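Local atomic coordinates of major capsid protein P2 (Pseudoalteromonas phage pm2, PDB entry 2VVF), a protein that forms, as a homotrimer of double jelly-roll subunits, the major building block of the capsid of a lipid-containing marine bacteriophage. Residues Tyr170-Ile175 / Ile221-Glu226. Sequence-based numbering, arbitrary orientation.
Sequences YRIAAI and IDFMLE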
loop_
_atom_site.group_PDB
_atom_site.type_symbol
_atom_site.label_atom_id
_atom_site.label_comp_id
_atom_site.label_asym_id
_atom_site.label_seq_id
_atom_site.Cartn_x
_atom_site.Cartn_y
_atom_site.Cartn_z
ATOM N N TYR A 170 -21.444 -4.307 19.742
ATOM C CA TYR A 170 -20.834 -3.361 18.818
ATOM C C TYR A 170 -19.362 -3.148 19.149
ATOM O O TYR A 170 -18.880 -3.592 20.191
ATOM C CB TYR A 170 -21.582 -2.026 18.854
ATOM C CG TYR A 170 -22.923 -2.063 18.159
ATOM C CD1 TYR A 170 -23.124 -1.395 16.960
ATOM C CD2 TYR A 170 -23.986 -2.777 18.696
ATOM C CE1 TYR A 170 -24.349 -1.430 16.317
ATOM C CE2 TYR A 170 -25.214 -2.818 18.063
ATOM C CZ TYR A 170 -25.391 -2.143 16.873
ATOM O OH TYR A 170 -26.611 -2.183 16.234
ATOM N N ARG A 171 -18.654 -2.464 18.256
ATOM C CA ARG A 171 -17.238 -2.178 18.451
ATOM C C ARG A 171 -16.972 -0.694 18.254
ATOM O O ARG A 171 -17.816 0.033 17.734
ATOM C CB ARG A 171 -16.388 -2.965 17.450
ATOM C CG ARG A 171 -16.539 -4.473 17.527
ATOM C CD ARG A 171 -15.426 -5.157 16.749
ATOM N NE ARG A 171 -15.146 -6.503 17.243
ATOM C CZ ARG A 171 -14.048 -6.839 17.913
ATOM N NH1 ARG A 171 -13.121 -5.928 18.177
ATOM N NH2 ARG A 171 -13.878 -8.088 18.320
ATOM N N ILE A 172 -15.785 -0.257 18.653
ATOM C CA ILE A 172 -15.379 1.129 18.476
ATOM C C ILE A 172 -14.087 1.158 17.675
ATOM O O ILE A 172 -13.051 0.681 18.137
ATOM C CB ILE A 172 -15.221 1.863 19.817
ATOM C CG1 ILE A 172 -16.569 1.955 20.535
ATOM C CG2 ILE A 172 -14.642 3.255 19.592
ATOM C CD1 ILE A 172 -16.483 2.583 21.908
ATOM N N ALA A 173 -14.164 1.683 16.458
ATOM C CA ALA A 173 -12.999 1.757 15.586
ATOM C C ALA A 173 -12.067 2.884 16.012
ATOM O O ALA A 173 -10.847 2.721 16.020
ATOM C CB ALA A 173 -13.431 1.941 14.137
ATOM N N ALA A 174 -12.647 4.028 16.362
ATOM C CA ALA A 174 -11.854 5.176 16.774
ATOM C C ALA A 174 -12.669 6.227 17.513
ATOM O O ALA A 174 -13.896 6.226 17.468
ATOM C CB ALA A 174 -11.164 5.796 15.570
ATOM N N ILE A 175 -11.966 7.126 18.190
ATOM C CA ILE A 175 -12.592 8.224 18.915
ATOM C C ILE A 175 -11.827 9.497 18.572
ATOM O O ILE A 175 -10.605 9.544 18.689
ATOM C CB ILE A 175 -12.597 7.972 20.432
ATOM C CG1 ILE A 175 -13.420 6.727 20.767
ATOM C CG2 ILE A 175 -13.136 9.187 21.172
ATOM C CD1 ILE A 175 -13.136 6.166 22.147
ATOM N N ILE A 221 -7.925 8.712 18.622
ATOM C CA ILE A 221 -7.567 7.457 19.268
ATOM C C ILE A 221 -7.984 6.335 18.327
ATOM O O ILE A 221 -9.106 5.832 18.400
ATOM C CB ILE A 221 -8.230 7.312 20.645
ATOM C CG1 ILE A 221 -7.605 8.290 21.643
ATOM C CG2 ILE A 221 -8.105 5.878 21.147
ATOM C CD1 ILE A 221 -8.307 8.323 22.982
ATOM N N ASP A 222 -7.088 5.991 17.407
ATOM C CA ASP A 222 -7.341 4.960 16.408
ATOM C C ASP A 222 -7.125 3.562 16.978
ATOM O O ASP A 222 -6.013 3.210 17.372
ATOM C CB ASP A 222 -6.425 5.179 15.203
ATOM C CG ASP A 222 -7.031 4.680 13.912
ATOM O OD1 ASP A 222 -7.756 3.662 13.945
ATOM O OD2 ASP A 222 -6.767 5.297 12.859
ATOM N N PHE A 223 -8.191 2.766 17.011
ATOM C CA PHE A 223 -8.115 1.403 17.530
ATOM C C PHE A 223 -7.920 0.392 16.403
ATOM O O PHE A 223 -7.897 -0.815 16.641
ATOM C CB PHE A 223 -9.380 1.055 18.320
ATOM C CG PHE A 223 -9.571 1.879 19.561
ATOM C CD1 PHE A 223 -8.691 1.769 20.626
ATOM C CD2 PHE A 223 -10.644 2.747 19.673
ATOM C CE1 PHE A 223 -8.870 2.526 21.773
ATOM C CE2 PHE A 223 -10.831 3.502 20.817
ATOM C CZ PHE A 223 -9.941 3.392 21.867
ATOM N N MET A 224 -7.790 0.889 15.178
ATOM C CA MET A 224 -7.605 0.027 14.014
ATOM C C MET A 224 -6.441 0.503 13.154
ATOM O O MET A 224 -6.519 0.487 11.924
ATOM C CB MET A 224 -8.884 -0.015 13.171
ATOM C CG MET A 224 -10.040 -0.748 13.829
ATOM S SD MET A 224 -11.304 -1.240 12.643
ATOM C CE MET A 224 -11.471 0.266 11.682
ATOM N N LEU A 225 -5.363 0.925 13.806
ATOM C CA LEU A 225 -4.183 1.429 13.109
ATOM C C LEU A 225 -3.603 0.443 12.091
ATOM O O LEU A 225 -3.122 0.845 11.030
ATOM C CB LEU A 225 -3.115 1.869 14.114
ATOM C CG LEU A 225 -3.381 3.197 14.828
ATOM C CD1 LEU A 225 -2.498 3.342 16.060
ATOM C CD2 LEU A 225 -3.185 4.372 13.882
ATOM N N GLU A 226 -3.656 -0.844 12.414
ATOM C CA GLU A 226 -3.135 -1.879 11.525
ATOM C C GLU A 226 -4.134 -2.267 10.438
ATOM O O GLU A 226 -3.785 -2.966 9.486
ATOM C CB GLU A 226 -2.760 -3.126 12.323
ATOM C CG GLU A 226 -1.575 -2.951 13.251
ATOM C CD GLU A 226 -1.260 -4.220 14.011
ATOM O OE1 GLU A 226 -2.028 -4.567 14.933
ATOM O OE2 GLU A 226 -0.271 -4.894 13.658
#
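Ile175 and Ile221 face each other as an antiparallel hydrogen-bonded pair. Ile221 N gives a nearly straight bond to Ile175 O (2.8 Å). The return bond from Ile175 N to Ile221 O is longer at 3.1 Å. Ala174 and Asp222 form the next, non-hydrogen-bonded pair. A third backbone bond, Phe223 N to Ala173 O (2.8 Å), ties the chain to Ala173 just past the end of strand 218-222.

There the chain turns away. Asp222 OD1 accepts from Met224 N at 3.0 Å, from the anti side and 28° out of the carboxylate plane, which makes an Asx turn. With chi1 at -151°, Asp222 CG lies roughly opposite the backbone N and OD1 reaches Met224 N. The other oxygen, OD2, forms a salt bridge with Arg71, so the buried carboxylate is held at both oxygens.

The apolar contacts lie on two sides. Phe223 turns its ring back beside strand 171-178. Ile175 CD1 meets the ring edge in plane, 3.8 Å from Phe223 CE2. Ile172 points the same way as the ring, with Ile172 CG2 4.0 Å from Phe223 CE2. Val233 and Phe187 also pack on Phe223. On the other side, the Met224 chain bends at chi3 (-45°) and lays Met224 CE 3.6 Å from Ala173 CB.

Strand 171-178 also pairs with strands 252-263 and 233-234. The contact thus lies inside the antiparallel sheet of the C-terminal jelly roll, one of the two jelly rolls of this double jelly-roll capsid protein, where the pairing of strands 171-178 and 218-222 gives way to an Asx turn.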